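Long-range contacts in DNA polymerase (Pyrobaculum calidifontis, PDB 5MDN), which probably catalyses DNA synthesis, adding deoxyribonucleotides from their triphosphates to a growing DNA strand with release of diphosphate: residues E398-A403 with D560-F565; L417-S422 with I587-D592; K591-V596 with K603-L608. One frame throughout, in Å; residues are numbered along the deposited sequence.

Contact 1 (E398-A403 with D560-F565); sequences EPYKGA and DTDSLF
Thr561 grips the carbonyl oxygen of Ala403 twice, once with its side chain and once with its backbone. Its hydroxyl OG1 gives a hydrogen bond of 2.6 Å to Ala403 O, arriving in the carbonyl plane on a lone pair. Thr561 N comes to Ala403 O at 3.0 Å, tilted out of that plane but nearer the line of the C=O bond (158°). Threonine suits this place because one residue supplies both donors. Beside them the CB of Asp560 rests 3.5 Å from Ala403 O, and the Ala403 methyl, CB, lies 3.3 Å from Thr561 OG1.

The second meeting point is between Tyr400 and Asp562. The tyrosine turns its CG away from its backbone N (chi1 -151°), which sends the ring toward the turn and sets CE2 3.9 Å from Asp562 CB. The aspartate CB lies at the ring edge, near its plane, and ring and carboxylate are turned 34° apart. Beyond this contact the Tyr400 hydroxyl is hydrogen-bonded to Asn512 O, which fixes the far end of the ring.

The turn is held from within by Asp560, whose OD1 accepts from Ser563 N at 2.9 Å and from Ser563 OG at 3.2 Å; the former makes an Asx motif. Its other oxygen, OD2, is bonded to Tyr558 OH.

Residues 558-563 read YGDTDS, motif C of family B polymerases, and 400-403 read YKGA, a form of the Y-x-G-G/A motif that contacts template DNA in relatives. The contact thus brings the loop that follows helix 370-384 onto the turn between strands 556-560 and 563-567, just before strand 404-406 joins the same sheet beside 556-560.

Contact 2 (L417-S422 with I587-D592); sequences LVLDFS and IKVDKD
Val418 faces both Asp590 and Lys591 in a classic beta bulge, in the antiparallel pairing of strand 416-420 with strand 588-593, the outermost on this side of the palm sheet. Val418 O accepts from Asp590 N at 2.6 Å and only weakly from Lys591 N at 3.5 Å. Val418 N returns a nearly straight bond to Lys591 O at 2.9 Å, and two residues on Asp420 N bonds to Lys588 O, also at 2.9 Å.

Leu417, Leu419 and Val589 point to one face. Here Leu419 CD2 meets Val589 CG2 at 3.7 Å, branched apolar chains fitting a surface partly covered by helix 572-583. On the other face Val418 and Lys591 lie side by side, with Val418 CG2 4.1 Å from Lys591 CB; the lysine thus contributes its methylene to the packing, while bends at chi2 (-68°) and chi4 (76°) carry NZ away from Val418 to a salt bridge with Glu287.

Asp420, Phe421 and Ser422 begin the DFSSMYP sequence, motif A of family B polymerases. Asp420 OD1 closes an Asx turn by accepting from Ser422 N, which comes from above the carboxylate plane, and it uses its syn lone pair for Ser422 OG at 2.9 Å. Ile587 CD1 sits over one face of the Phe421 ring, offset toward its rim, 3.7 Å from the ring centroid and 15° off the normal, a CH-pi contact. Ile587 CG2 meanwhile touches Leu419 CB, and Leu542 and Val545 of helix 528-551 also pack against the phenylalanine.

Contact 3 (K591-V596 with K603-L608); sequences KDYERV and KRYAGL
Tyr593 carries its CG opposite the carbonyl carbon (chi1 -69°), while Tyr605 places its own between backbone N and carbonyl carbon (chi1 70°); with these two rotations the side chains cross at about a right angle. Tyr593 CE2 is 4.0 Å from Tyr605 CE2. The Tyr593 hydroxyl lies at the edge of the Tyr605 ring, near its plane. That hydroxyl is hydrogen-bonded to Asp615 OD1, beyond the two segments, so tyrosine serves here both as a flat apolar filler and as a polar tether.

Tyr593 CD1 and CE1 also come against the Gly607 backbone, Tyr593 CE1 being 3.8 Å from Gly607 CA. A side chain on residue 607 would run into that ring, which explains why glycine suits the position. In place of Tyr593, a leucine has no hydroxyl for Asp615 OD1 and would probably open a gap between Gly607 and Tyr605.

Leu608 is bonded through its backbone at the corner that the chain turns at Glu594 and just beyond it. Leu608 O accepts from Glu594 N at 2.6 Å, and Leu608 N donates to Arg595 O at 2.9 Å. The extended Glu594 side chain runs alongside that of Leu608, Glu594 OE1 being 4.0 Å from Leu608 CD2. Farther along the strand Val596 CG1 is 4.0 Å from Tyr605 CD2, a compact apolar branch set against that ring atom.

Lys603 and Tyr605 fit the K-x-Y motif, which in related polymerases contacts the primer strand. The corner sends the chain from strand 588-593 of one sheet into the hairpin 595-598/605-609 of another, where strand 614-617 flanks 605-609 and helix 628-643 packs on Ala606 and Leu608.

In the fold
Contact 1 lies at a turn of, and contact 2 within, the same antiparallel palm sheet: strand 563-567 lies beside 416-420, and a probable backbone bond from Asp562 O to Phe421 N joins motif C to motif A. Both are partly buried; contact 3 is buried. Contact 2 is a strand ladder with leucines and valines on one face and charged residues on its edge strand, whereas contact 1 relies on a doubly held carbonyl and one ring edge. Contact 3 continues strand 588-593 round the corner at Glu594 into a second sheet, with tyrosine packing beside it. Phe565, in the strand leaving the turn of contact 1, packs on Val418 of contact 2 and Tyr605 of contact 3.

Contact 1 (E398-A403 with D560-F565)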
ATOM      1  N   GLU A 398       6.336  -4.108   9.529  1.00 76.52           N
ATOM      2  CA  GLU A 398       6.311  -2.971  10.441  1.00 84.84           C
ATOM      3  C   GLU A 398       6.987  -1.770   9.766  1.00 88.39           C
ATOM      4  O   GLU A 398       8.216  -1.746   9.583  1.00 87.42           O
ATOM      5  CB  GLU A 398       6.929  -3.387  11.769  1.00 88.40           C
ATOM      6  CG  GLU A 398       8.263  -4.054  11.639  1.00 89.31           C
ATOM      7  CD  GLU A 398       9.343  -3.041  11.817  1.00 91.72           C
ATOM      8  OE1 GLU A 398       9.112  -2.147  12.652  1.00 94.55           O
ATOM      9  OE2 GLU A 398      10.387  -3.110  11.130  1.00 90.11           O
ATOM     10  N   PRO A 399       6.206  -0.800   9.305  1.00 84.38           N
ATOM     11  CA  PRO A 399       6.753   0.248   8.427  1.00 88.80           C
ATOM     12  C   PRO A 399       7.768   1.190   9.059  1.00 95.61           C
ATOM     13  O   PRO A 399       7.432   2.295   9.500  1.00 90.72           O
ATOM     14  CB  PRO A 399       5.494   1.002   7.974  1.00 84.99           C
ATOM     15  CG  PRO A 399       4.368   0.006   8.138  1.00 81.24           C
ATOM     16  CD  PRO A 399       4.732  -0.810   9.334  1.00 81.54           C
ATOM     17  N   TYR A 400       9.014   0.709   9.148  1.00 88.45           N
ATOM     18  CA  TYR A 400      10.234   1.500   8.993  1.00 93.02           C
ATOM     19  C   TYR A 400      10.883   1.936  10.302  1.00 94.81           C
ATOM     20  O   TYR A 400      12.006   2.429  10.265  1.00 86.01           O
ATOM     21  CB  TYR A 400       9.965   2.746   8.135  1.00 97.57           C
ATOM     22  CG  TYR A 400      11.180   3.225   7.368  1.00100.08           C
ATOM     23  CD1 TYR A 400      11.703   2.455   6.337  1.00101.06           C
ATOM     24  CD2 TYR A 400      11.801   4.426   7.672  1.00 97.12           C
ATOM     25  CE1 TYR A 400      12.806   2.872   5.617  1.00 95.13           C
ATOM     26  CE2 TYR A 400      12.911   4.853   6.963  1.00 94.35           C
ATOM     27  CZ  TYR A 400      13.416   4.071   5.928  1.00 91.81           C
ATOM     28  OH  TYR A 400      14.525   4.467   5.196  1.00 87.12           O
ATOM     29  N   LYS A 401      10.230   1.752  11.461  1.00112.15           N
ATOM     30  CA  LYS A 401      10.865   2.034  12.764  1.00104.91           C
ATOM     31  C   LYS A 401      11.594   3.376  12.900  1.00 99.87           C
ATOM     32  O   LYS A 401      12.825   3.443  12.785  1.00 99.83           O
ATOM     33  CB  LYS A 401      11.850   0.932  13.189  1.00102.18           C
ATOM     34  CG  LYS A 401      11.207  -0.391  13.545  1.00 99.08           C
ATOM     35  CD  LYS A 401      12.204  -1.472  13.931  1.00 93.12           C
ATOM     36  CE  LYS A 401      13.119  -1.841  12.776  1.00 86.71           C
ATOM     37  NZ  LYS A 401      12.452  -2.339  11.515  1.00 84.62           N
ATOM     38  N   GLY A 402      10.858   4.441  13.191  1.00105.47           N
ATOM     39  CA  GLY A 402      11.488   5.733  13.378  1.00 98.63           C
ATOM     40  C   GLY A 402      12.093   5.950  14.753  1.00 95.84           C
ATOM     41  O   GLY A 402      11.415   6.405  15.680  1.00 93.02           O
ATOM     42  N   ALA A 403      13.378   5.618  14.891  1.00 99.73           N
ATOM     43  CA  ALA A 403      14.106   5.770  16.149  1.00 96.06           C
ATOM     44  C   ALA A 403      14.482   7.233  16.368  1.00 96.61           C
ATOM     45  O   ALA A 403      15.206   7.824  15.559  1.00 98.09           O
ATOM     46  CB  ALA A 403      15.357   4.892  16.149  1.00 94.06           C
ATOM     47  N   ASP A 560      15.149  12.528  13.788  1.00 81.76           N
ATOM     48  CA  ASP A 560      15.139  11.087  13.972  1.00 80.42           C
ATOM     49  C   ASP A 560      16.032  10.431  12.920  1.00 82.67           C
ATOM     50  O   ASP A 560      16.713  11.102  12.138  1.00 79.27           O
ATOM     51  CB  ASP A 560      13.706  10.542  13.954  1.00 78.86           C
ATOM     52  CG  ASP A 560      12.991  10.810  12.653  1.00 79.67           C
ATOM     53  OD1 ASP A 560      13.588  11.440  11.762  1.00 86.75           O
ATOM     54  OD2 ASP A 560      11.829  10.381  12.517  1.00 77.07           O
ATOM     55  N   THR A 561      16.034   9.098  12.926  1.00 83.87           N
ATOM     56  CA  THR A 561      16.940   8.337  12.072  1.00 86.44           C
ATOM     57  C   THR A 561      16.766   8.652  10.588  1.00 80.31           C
ATOM     58  O   THR A 561      17.744   8.612   9.833  1.00 76.40           O
ATOM     59  CB  THR A 561      16.749   6.840  12.324  1.00 91.79           C
ATOM     60  OG1 THR A 561      15.749   6.649  13.334  1.00 93.56           O
ATOM     61  CG2 THR A 561      18.059   6.210  12.776  1.00 91.27           C
ATOM     62  N   ASP A 562      15.547   8.962  10.141  1.00 84.58           N
ATOM     63  CA  ASP A 562      15.294   9.147   8.717  1.00 81.95           C
ATOM     64  C   ASP A 562      15.159  10.607   8.283  1.00 73.87           C
ATOM     65  O   ASP A 562      15.185  10.876   7.074  1.00 68.55           O
ATOM     66  CB  ASP A 562      14.052   8.341   8.289  1.00 84.86           C
ATOM     67  CG  ASP A 562      12.780   8.801   8.978  1.00 90.55           C
ATOM     68  OD1 ASP A 562      12.877   9.621   9.914  1.00 94.36           O
ATOM     69  OD2 ASP A 562      11.682   8.336   8.583  1.00 93.04           O
ATOM     70  N   SER A 563      15.002  11.550   9.211  1.00 74.31           N
ATOM     71  CA  SER A 563      14.893  12.957   8.832  1.00 73.43           C
ATOM     72  C   SER A 563      15.200  13.840  10.034  1.00 70.14           C
ATOM     73  O   SER A 563      15.217  13.383  11.179  1.00 64.86           O
ATOM     74  CB  SER A 563      13.500  13.282   8.275  1.00 75.99           C
ATOM     75  OG  SER A 563      12.503  13.081   9.258  1.00 75.91           O
ATOM     76  N   LEU A 564      15.477  15.113   9.755  1.00 67.51           N
ATOM     77  CA  LEU A 564      15.533  16.119  10.808  1.00 66.85           C
ATOM     78  C   LEU A 564      14.882  17.409  10.325  1.00 64.08           C
ATOM     79  O   LEU A 564      14.991  17.770   9.150  1.00 61.39           O
ATOM     80  CB  LEU A 564      16.976  16.375  11.292  1.00 63.46           C
ATOM     81  CG  LEU A 564      18.191  16.592  10.383  1.00 64.49           C
ATOM     82  CD1 LEU A 564      18.115  17.880   9.580  1.00 64.26           C
ATOM     83  CD2 LEU A 564      19.458  16.574  11.225  1.00 63.67           C
ATOM     84  N   PHE A 565      14.191  18.085  11.237  1.00 65.32           N
ATOM     85  CA  PHE A 565      13.490  19.327  10.939  1.00 65.32           C
ATOM     86  C   PHE A 565      14.371  20.494  11.364  1.00 65.48           C
ATOM     87  O   PHE A 565      14.893  20.503  12.482  1.00 61.47           O
ATOM     88  CB  PHE A 565      12.141  19.402  11.663  1.00 63.38           C
ATOM     89  CG  PHE A 565      11.121  18.372  11.216  1.00 62.86           C
ATOM     90  CD1 PHE A 565      11.501  17.134  10.718  1.00 63.81           C
ATOM     91  CD2 PHE A 565       9.767  18.650  11.321  1.00 63.01           C
ATOM     92  CE1 PHE A 565      10.557  16.203  10.325  1.00 63.29           C
ATOM     93  CE2 PHE A 565       8.819  17.725  10.928  1.00 62.25           C
ATOM     94  CZ  PHE A 565       9.214  16.500  10.429  1.00 62.00           C
TER

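Contact 2 (L417-S422 with I587-D592)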
ATOM      1  N   LEU A 417      11.861  23.615   7.520  1.00 61.03           N
ATOM      2  CA  LEU A 417      12.216  22.721   6.428  1.00 61.35           C
ATOM      3  C   LEU A 417      12.470  21.322   6.972  1.00 60.68           C
ATOM      4  O   LEU A 417      13.143  21.154   7.996  1.00 56.82           O
ATOM      5  CB  LEU A 417      13.460  23.219   5.682  1.00 63.69           C
ATOM      6  CG  LEU A 417      13.390  24.591   5.010  1.00 64.85           C
ATOM      7  CD1 LEU A 417      14.664  24.857   4.222  1.00 66.91           C
ATOM      8  CD2 LEU A 417      12.174  24.677   4.106  1.00 63.72           C
ATOM      9  N   VAL A 418      11.931  20.320   6.282  1.00 64.27           N
ATOM     10  CA  VAL A 418      12.167  18.918   6.606  1.00 63.77           C
ATOM     11  C   VAL A 418      13.164  18.359   5.600  1.00 62.98           C
ATOM     12  O   VAL A 418      12.904  18.354   4.391  1.00 61.25           O
ATOM     13  CB  VAL A 418      10.859  18.112   6.599  1.00 63.39           C
ATOM     14  CG1 VAL A 418      11.142  16.647   6.896  1.00 63.66           C
ATOM     15  CG2 VAL A 418       9.882  18.688   7.610  1.00 63.67           C
ATOM     16  N   LEU A 419      14.303  17.884   6.096  1.00 60.31           N
ATOM     17  CA  LEU A 419      15.362  17.353   5.250  1.00 60.03           C
ATOM     18  C   LEU A 419      15.280  15.832   5.229  1.00 59.58           C
ATOM     19  O   LEU A 419      15.222  15.193   6.285  1.00 54.90           O
ATOM     20  CB  LEU A 419      16.735  17.810   5.744  1.00 60.85           C
ATOM     21  CG  LEU A 419      16.973  19.324   5.721  1.00 61.48           C
ATOM     22  CD1 LEU A 419      18.239  19.699   6.478  1.00 61.89           C
ATOM     23  CD2 LEU A 419      17.028  19.833   4.291  1.00 62.14           C
ATOM     24  N   ASP A 420      15.280  15.262   4.028  1.00 57.95           N
ATOM     25  CA  ASP A 420      15.140  13.823   3.843  1.00 59.80           C
ATOM     26  C   ASP A 420      16.505  13.154   3.959  1.00 58.80           C
ATOM     27  O   ASP A 420      17.435  13.499   3.223  1.00 59.35           O
ATOM     28  CB  ASP A 420      14.504  13.517   2.487  1.00 62.99           C
ATOM     29  CG  ASP A 420      14.013  12.085   2.382  1.00 66.41           C
ATOM     30  OD1 ASP A 420      14.177  11.323   3.357  1.00 64.25           O
ATOM     31  OD2 ASP A 420      13.470  11.722   1.317  1.00 71.89           O
ATOM     32  N   PHE A 421      16.622  12.200   4.885  1.00 58.89           N
ATOM     33  CA  PHE A 421      17.849  11.443   5.097  1.00 62.81           C
ATOM     34  C   PHE A 421      17.706   9.974   4.707  1.00 67.08           C
ATOM     35  O   PHE A 421      18.477   9.134   5.181  1.00 69.52           O
ATOM     36  CB  PHE A 421      18.297  11.558   6.556  1.00 62.15           C
ATOM     37  CG  PHE A 421      19.181  12.741   6.831  1.00 62.48           C
ATOM     38  CD1 PHE A 421      18.633  13.984   7.092  1.00 63.56           C
ATOM     39  CD2 PHE A 421      20.559  12.605   6.845  1.00 62.10           C
ATOM     40  CE1 PHE A 421      19.440  15.074   7.353  1.00 63.04           C
ATOM     41  CE2 PHE A 421      21.373  13.692   7.105  1.00 62.46           C
ATOM     42  CZ  PHE A 421      20.811  14.927   7.360  1.00 63.26           C
ATOM     43  N   SER A 422      16.719   9.640   3.869  1.00 64.01           N
ATOM     44  CA  SER A 422      16.437   8.236   3.580  1.00 61.60           C
ATOM     45  C   SER A 422      17.541   7.579   2.756  1.00 56.93           C
ATOM     46  O   SER A 422      17.785   6.377   2.904  1.00 57.28           O
ATOM     47  CB  SER A 422      15.096   8.111   2.860  1.00 65.35           C
ATOM     48  OG  SER A 422      14.023   8.468   3.717  1.00 71.28           O
ATOM     49  N   ILE A 587      21.046  14.881   0.137  1.00 62.75           N
ATOM     50  CA  ILE A 587      19.953  15.340   0.985  1.00 63.33           C
ATOM     51  C   ILE A 587      19.072  16.285   0.179  1.00 66.95           C
ATOM     52  O   ILE A 587      19.574  17.099  -0.605  1.00 68.30           O
ATOM     53  CB  ILE A 587      20.487  16.026   2.259  1.00 65.29           C
ATOM     54  CG1 ILE A 587      21.333  15.052   3.082  1.00 66.18           C
ATOM     55  CG2 ILE A 587      19.345  16.577   3.103  1.00 66.59           C
ATOM     56  CD1 ILE A 587      20.609  13.785   3.482  1.00 66.28           C
ATOM     57  N   LYS A 588      17.759  16.176   0.375  1.00 69.14           N
ATOM     58  CA  LYS A 588      16.795  17.009  -0.329  1.00 71.67           C
ATOM     59  C   LYS A 588      15.721  17.475   0.641  1.00 69.61           C
ATOM     60  O   LYS A 588      15.331  16.749   1.558  1.00 69.83           O
ATOM     61  CB  LYS A 588      16.141  16.269  -1.508  1.00 75.75           C
ATOM     62  CG  LYS A 588      15.301  17.171  -2.417  1.00 82.87           C
ATOM     63  CD  LYS A 588      14.881  16.482  -3.712  1.00 86.68           C
ATOM     64  CE  LYS A 588      16.083  16.123  -4.566  1.00 88.51           C
ATOM     65  NZ  LYS A 588      16.835  17.350  -4.956  1.00 91.28           N
ATOM     66  N   VAL A 589      15.245  18.699   0.420  1.00 69.53           N
ATOM     67  CA  VAL A 589      14.169  19.258   1.227  1.00 68.80           C
ATOM     68  C   VAL A 589      12.882  18.508   0.912  1.00 72.00           C
ATOM     69  O   VAL A 589      12.370  18.568  -0.211  1.00 70.72           O
ATOM     70  CB  VAL A 589      14.022  20.761   0.973  1.00 66.65           C
ATOM     71  CG1 VAL A 589      12.791  21.289   1.684  1.00 67.46           C
ATOM     72  CG2 VAL A 589      15.278  21.489   1.434  1.00 67.02           C
ATOM     73  N   ASP A 590      12.354  17.795   1.908  1.00 72.96           N
ATOM     74  CA  ASP A 590      11.137  17.022   1.702  1.00 73.58           C
ATOM     75  C   ASP A 590       9.897  17.904   1.793  1.00 69.68           C
ATOM     76  O   ASP A 590       9.021  17.844   0.924  1.00 67.13           O
ATOM     77  CB  ASP A 590      11.056  15.881   2.720  1.00 75.66           C
ATOM     78  CG  ASP A 590      10.064  14.813   2.319  1.00 79.13           C
ATOM     79  OD1 ASP A 590      10.055  14.428   1.131  1.00 82.38           O
ATOM     80  OD2 ASP A 590       9.291  14.363   3.190  1.00 76.88           O
ATOM     81  N   LYS A 591       9.808  18.734   2.831  1.00 68.40           N
ATOM     82  CA  LYS A 591       8.651  19.592   3.036  1.00 64.84           C
ATOM     83  C   LYS A 591       9.106  20.986   3.443  1.00 61.12           C
ATOM     84  O   LYS A 591      10.069  21.137   4.198  1.00 61.34           O
ATOM     85  CB  LYS A 591       7.710  19.021   4.106  1.00 65.72           C
ATOM     86  CG  LYS A 591       7.062  17.700   3.729  1.00 69.84           C
ATOM     87  CD  LYS A 591       6.077  17.867   2.586  1.00 73.37           C
ATOM     88  CE  LYS A 591       5.555  16.520   2.112  1.00 71.06           C
ATOM     89  NZ  LYS A 591       4.538  15.965   3.046  1.00 68.91           N
ATOM     90  N   ASP A 592       8.405  21.999   2.938  1.00 61.29           N
ATOM     91  CA  ASP A 592       8.609  23.391   3.334  1.00 63.06           C
ATOM     92  C   ASP A 592       7.330  23.846   4.029  1.00 58.85           C
ATOM     93  O   ASP A 592       6.350  24.207   3.368  1.00 56.53           O
ATOM     94  CB  ASP A 592       8.940  24.270   2.128  1.00 67.76           C
ATOM     95  CG  ASP A 592       9.176  25.723   2.507  1.00 73.66           C
ATOM     96  OD1 ASP A 592       9.286  26.021   3.716  1.00 81.35           O
ATOM     97  OD2 ASP A 592       9.255  26.571   1.592  1.00 71.90           O
TER

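Contact 3 (K591-V596 with K603-L608)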
ATOM      1  N   LYS A 591       9.808  18.734   2.831  1.00 68.40           N
ATOM      2  CA  LYS A 591       8.651  19.592   3.036  1.00 64.84           C
ATOM      3  C   LYS A 591       9.106  20.986   3.443  1.00 61.12           C
ATOM      4  O   LYS A 591      10.069  21.137   4.198  1.00 61.34           O
ATOM      5  CB  LYS A 591       7.710  19.021   4.106  1.00 65.72           C
ATOM      6  CG  LYS A 591       7.062  17.700   3.729  1.00 69.84           C
ATOM      7  CD  LYS A 591       6.077  17.867   2.586  1.00 73.37           C
ATOM      8  CE  LYS A 591       5.555  16.520   2.112  1.00 71.06           C
ATOM      9  NZ  LYS A 591       4.538  15.965   3.046  1.00 68.91           N
ATOM     10  N   ASP A 592       8.405  21.999   2.938  1.00 61.29           N
ATOM     11  CA  ASP A 592       8.609  23.391   3.334  1.00 63.06           C
ATOM     12  C   ASP A 592       7.330  23.846   4.029  1.00 58.85           C
ATOM     13  O   ASP A 592       6.350  24.207   3.368  1.00 56.53           O
ATOM     14  CB  ASP A 592       8.940  24.270   2.128  1.00 67.76           C
ATOM     15  CG  ASP A 592       9.176  25.723   2.507  1.00 73.66           C
ATOM     16  OD1 ASP A 592       9.286  26.021   3.716  1.00 81.35           O
ATOM     17  OD2 ASP A 592       9.255  26.571   1.592  1.00 71.90           O
ATOM     18  N   TYR A 593       7.342  23.832   5.358  1.00 61.33           N
ATOM     19  CA  TYR A 593       6.171  24.187   6.147  1.00 62.67           C
ATOM     20  C   TYR A 593       6.204  25.665   6.521  1.00 65.60           C
ATOM     21  O   TYR A 593       7.241  26.182   6.948  1.00 66.53           O
ATOM     22  CB  TYR A 593       6.098  23.339   7.414  1.00 59.18           C
ATOM     23  CG  TYR A 593       5.786  21.877   7.185  1.00 58.21           C
ATOM     24  CD1 TYR A 593       4.603  21.486   6.571  1.00 58.75           C
ATOM     25  CD2 TYR A 593       6.668  20.889   7.600  1.00 58.75           C
ATOM     26  CE1 TYR A 593       4.313  20.149   6.368  1.00 58.81           C
ATOM     27  CE2 TYR A 593       6.387  19.552   7.403  1.00 59.01           C
ATOM     28  CZ  TYR A 593       5.209  19.188   6.786  1.00 59.77           C
ATOM     29  OH  TYR A 593       4.926  17.856   6.587  1.00 61.73           O
ATOM     30  N   GLU A 594       5.064  26.337   6.354  1.00 66.95           N
ATOM     31  CA  GLU A 594       4.928  27.696   6.865  1.00 65.65           C
ATOM     32  C   GLU A 594       4.885  27.703   8.388  1.00 65.31           C
ATOM     33  O   GLU A 594       5.450  28.599   9.028  1.00 64.10           O
ATOM     34  CB  GLU A 594       3.675  28.347   6.281  1.00 66.08           C
ATOM     35  CG  GLU A 594       3.511  29.817   6.626  1.00 68.30           C
ATOM     36  CD  GLU A 594       2.326  30.446   5.918  1.00 70.56           C
ATOM     37  OE1 GLU A 594       1.744  29.785   5.033  1.00 74.06           O
ATOM     38  OE2 GLU A 594       1.977  31.600   6.245  1.00 72.29           O
ATOM     39  N   ARG A 595       4.219  26.715   8.983  1.00 61.73           N
ATOM     40  CA  ARG A 595       4.145  26.580  10.430  1.00 62.32           C
ATOM     41  C   ARG A 595       3.949  25.112  10.779  1.00 60.26           C
ATOM     42  O   ARG A 595       3.372  24.346  10.005  1.00 61.30           O
ATOM     43  CB  ARG A 595       3.025  27.455  11.012  1.00 63.64           C
ATOM     44  CG  ARG A 595       3.366  28.082  12.356  1.00 64.29           C
ATOM     45  CD  ARG A 595       2.584  29.361  12.638  1.00 65.14           C
ATOM     46  NE  ARG A 595       2.901  30.428  11.691  1.00 66.80           N
ATOM     47  CZ  ARG A 595       2.086  30.862  10.734  1.00 69.67           C
ATOM     48  NH1 ARG A 595       0.882  30.329  10.585  1.00 71.10           N
ATOM     49  NH2 ARG A 595       2.478  31.840   9.929  1.00 70.88           N
ATOM     50  N   VAL A 596       4.432  24.728  11.960  1.00 61.07           N
ATOM     51  CA  VAL A 596       4.406  23.343  12.425  1.00 60.61           C
ATOM     52  C   VAL A 596       3.999  23.332  13.891  1.00 59.45           C
ATOM     53  O   VAL A 596       4.403  24.205  14.666  1.00 56.81           O
ATOM     54  CB  VAL A 596       5.775  22.643  12.242  1.00 60.93           C
ATOM     55  CG1 VAL A 596       5.761  21.245  12.847  1.00 59.66           C
ATOM     56  CG2 VAL A 596       6.146  22.564  10.781  1.00 61.00           C
ATOM     57  N   LYS A 603       7.191  12.070  16.907  1.00 84.38           N
ATOM     58  CA  LYS A 603       6.847  12.534  15.562  1.00 82.10           C
ATOM     59  C   LYS A 603       5.325  12.567  15.398  1.00 78.91           C
ATOM     60  O   LYS A 603       4.726  11.885  14.568  1.00 77.67           O
ATOM     61  CB  LYS A 603       7.514  11.669  14.499  1.00 81.43           C
ATOM     62  CG  LYS A 603       7.394  12.250  13.089  1.00 80.01           C
ATOM     63  CD  LYS A 603       8.085  11.411  12.029  1.00 81.74           C
ATOM     64  CE  LYS A 603       7.817  11.972  10.636  1.00 82.57           C
ATOM     65  NZ  LYS A 603       8.458  13.299  10.401  1.00 84.43           N
ATOM     66  N   ARG A 604       4.702  13.387  16.235  1.00 75.79           N
ATOM     67  CA  ARG A 604       3.268  13.656  16.188  1.00 74.43           C
ATOM     68  C   ARG A 604       3.117  15.153  15.951  1.00 64.79           C
ATOM     69  O   ARG A 604       3.323  15.954  16.869  1.00 66.41           O
ATOM     70  CB  ARG A 604       2.580  13.213  17.475  1.00 80.85           C
ATOM     71  CG  ARG A 604       1.110  13.565  17.525  1.00 89.22           C
ATOM     72  CD  ARG A 604       0.387  12.873  16.392  1.00 95.67           C
ATOM     73  NE  ARG A 604      -1.061  13.060  16.416  1.00 98.40           N
ATOM     74  CZ  ARG A 604      -1.702  13.995  15.720  1.00 96.99           C
ATOM     75  NH1 ARG A 604      -1.027  14.831  14.940  1.00 94.44           N
ATOM     76  NH2 ARG A 604      -3.022  14.094  15.799  1.00 96.94           N
ATOM     77  N   TYR A 605       2.762  15.536  14.726  1.00 73.36           N
ATOM     78  CA  TYR A 605       2.726  16.947  14.385  1.00 65.11           C
ATOM     79  C   TYR A 605       1.750  17.184  13.244  1.00 61.88           C
ATOM     80  O   TYR A 605       1.376  16.265  12.509  1.00 59.77           O
ATOM     81  CB  TYR A 605       4.119  17.472  14.001  1.00 60.68           C
ATOM     82  CG  TYR A 605       4.640  16.944  12.681  1.00 58.01           C
ATOM     83  CD1 TYR A 605       5.310  15.731  12.612  1.00 56.19           C
ATOM     84  CD2 TYR A 605       4.469  17.667  11.506  1.00 57.90           C
ATOM     85  CE1 TYR A 605       5.789  15.248  11.410  1.00 56.67           C
ATOM     86  CE2 TYR A 605       4.942  17.192  10.298  1.00 57.22           C
ATOM     87  CZ  TYR A 605       5.602  15.981  10.255  1.00 57.06           C
ATOM     88  OH  TYR A 605       6.076  15.505   9.053  1.00 56.09           O
ATOM     89  N   ALA A 606       1.344  18.442  13.116  1.00 58.18           N
ATOM     90  CA  ALA A 606       0.633  18.940  11.951  1.00 57.27           C
ATOM     91  C   ALA A 606       1.461  20.043  11.308  1.00 57.30           C
ATOM     92  O   ALA A 606       2.200  20.760  11.991  1.00 57.59           O
ATOM     93  CB  ALA A 606      -0.753  19.468  12.325  1.00 57.94           C
ATOM     94  N   GLY A 607       1.336  20.179   9.993  1.00 58.04           N
ATOM     95  CA  GLY A 607       2.141  21.145   9.274  1.00 57.79           C
ATOM     96  C   GLY A 607       1.395  21.842   8.158  1.00 57.45           C
ATOM     97  O   GLY A 607       0.589  21.224   7.455  1.00 58.21           O
ATOM     98  N   LEU A 608       1.657  23.136   7.986  1.00 57.01           N
ATOM     99  CA  LEU A 608       0.973  23.967   7.000  1.00 58.85           C
ATOM    100  C   LEU A 608       1.933  24.227   5.847  1.00 60.35           C
ATOM    101  O   LEU A 608       2.952  24.902   6.021  1.00 60.13           O
ATOM    102  CB  LEU A 608       0.496  25.273   7.631  1.00 60.74           C
ATOM    103  CG  LEU A 608      -0.123  26.324   6.707  1.00 61.49           C
ATOM    104  CD1 LEU A 608      -1.359  25.778   6.013  1.00 62.70           C
ATOM    105  CD2 LEU A 608      -0.457  27.585   7.489  1.00 61.02           C
TER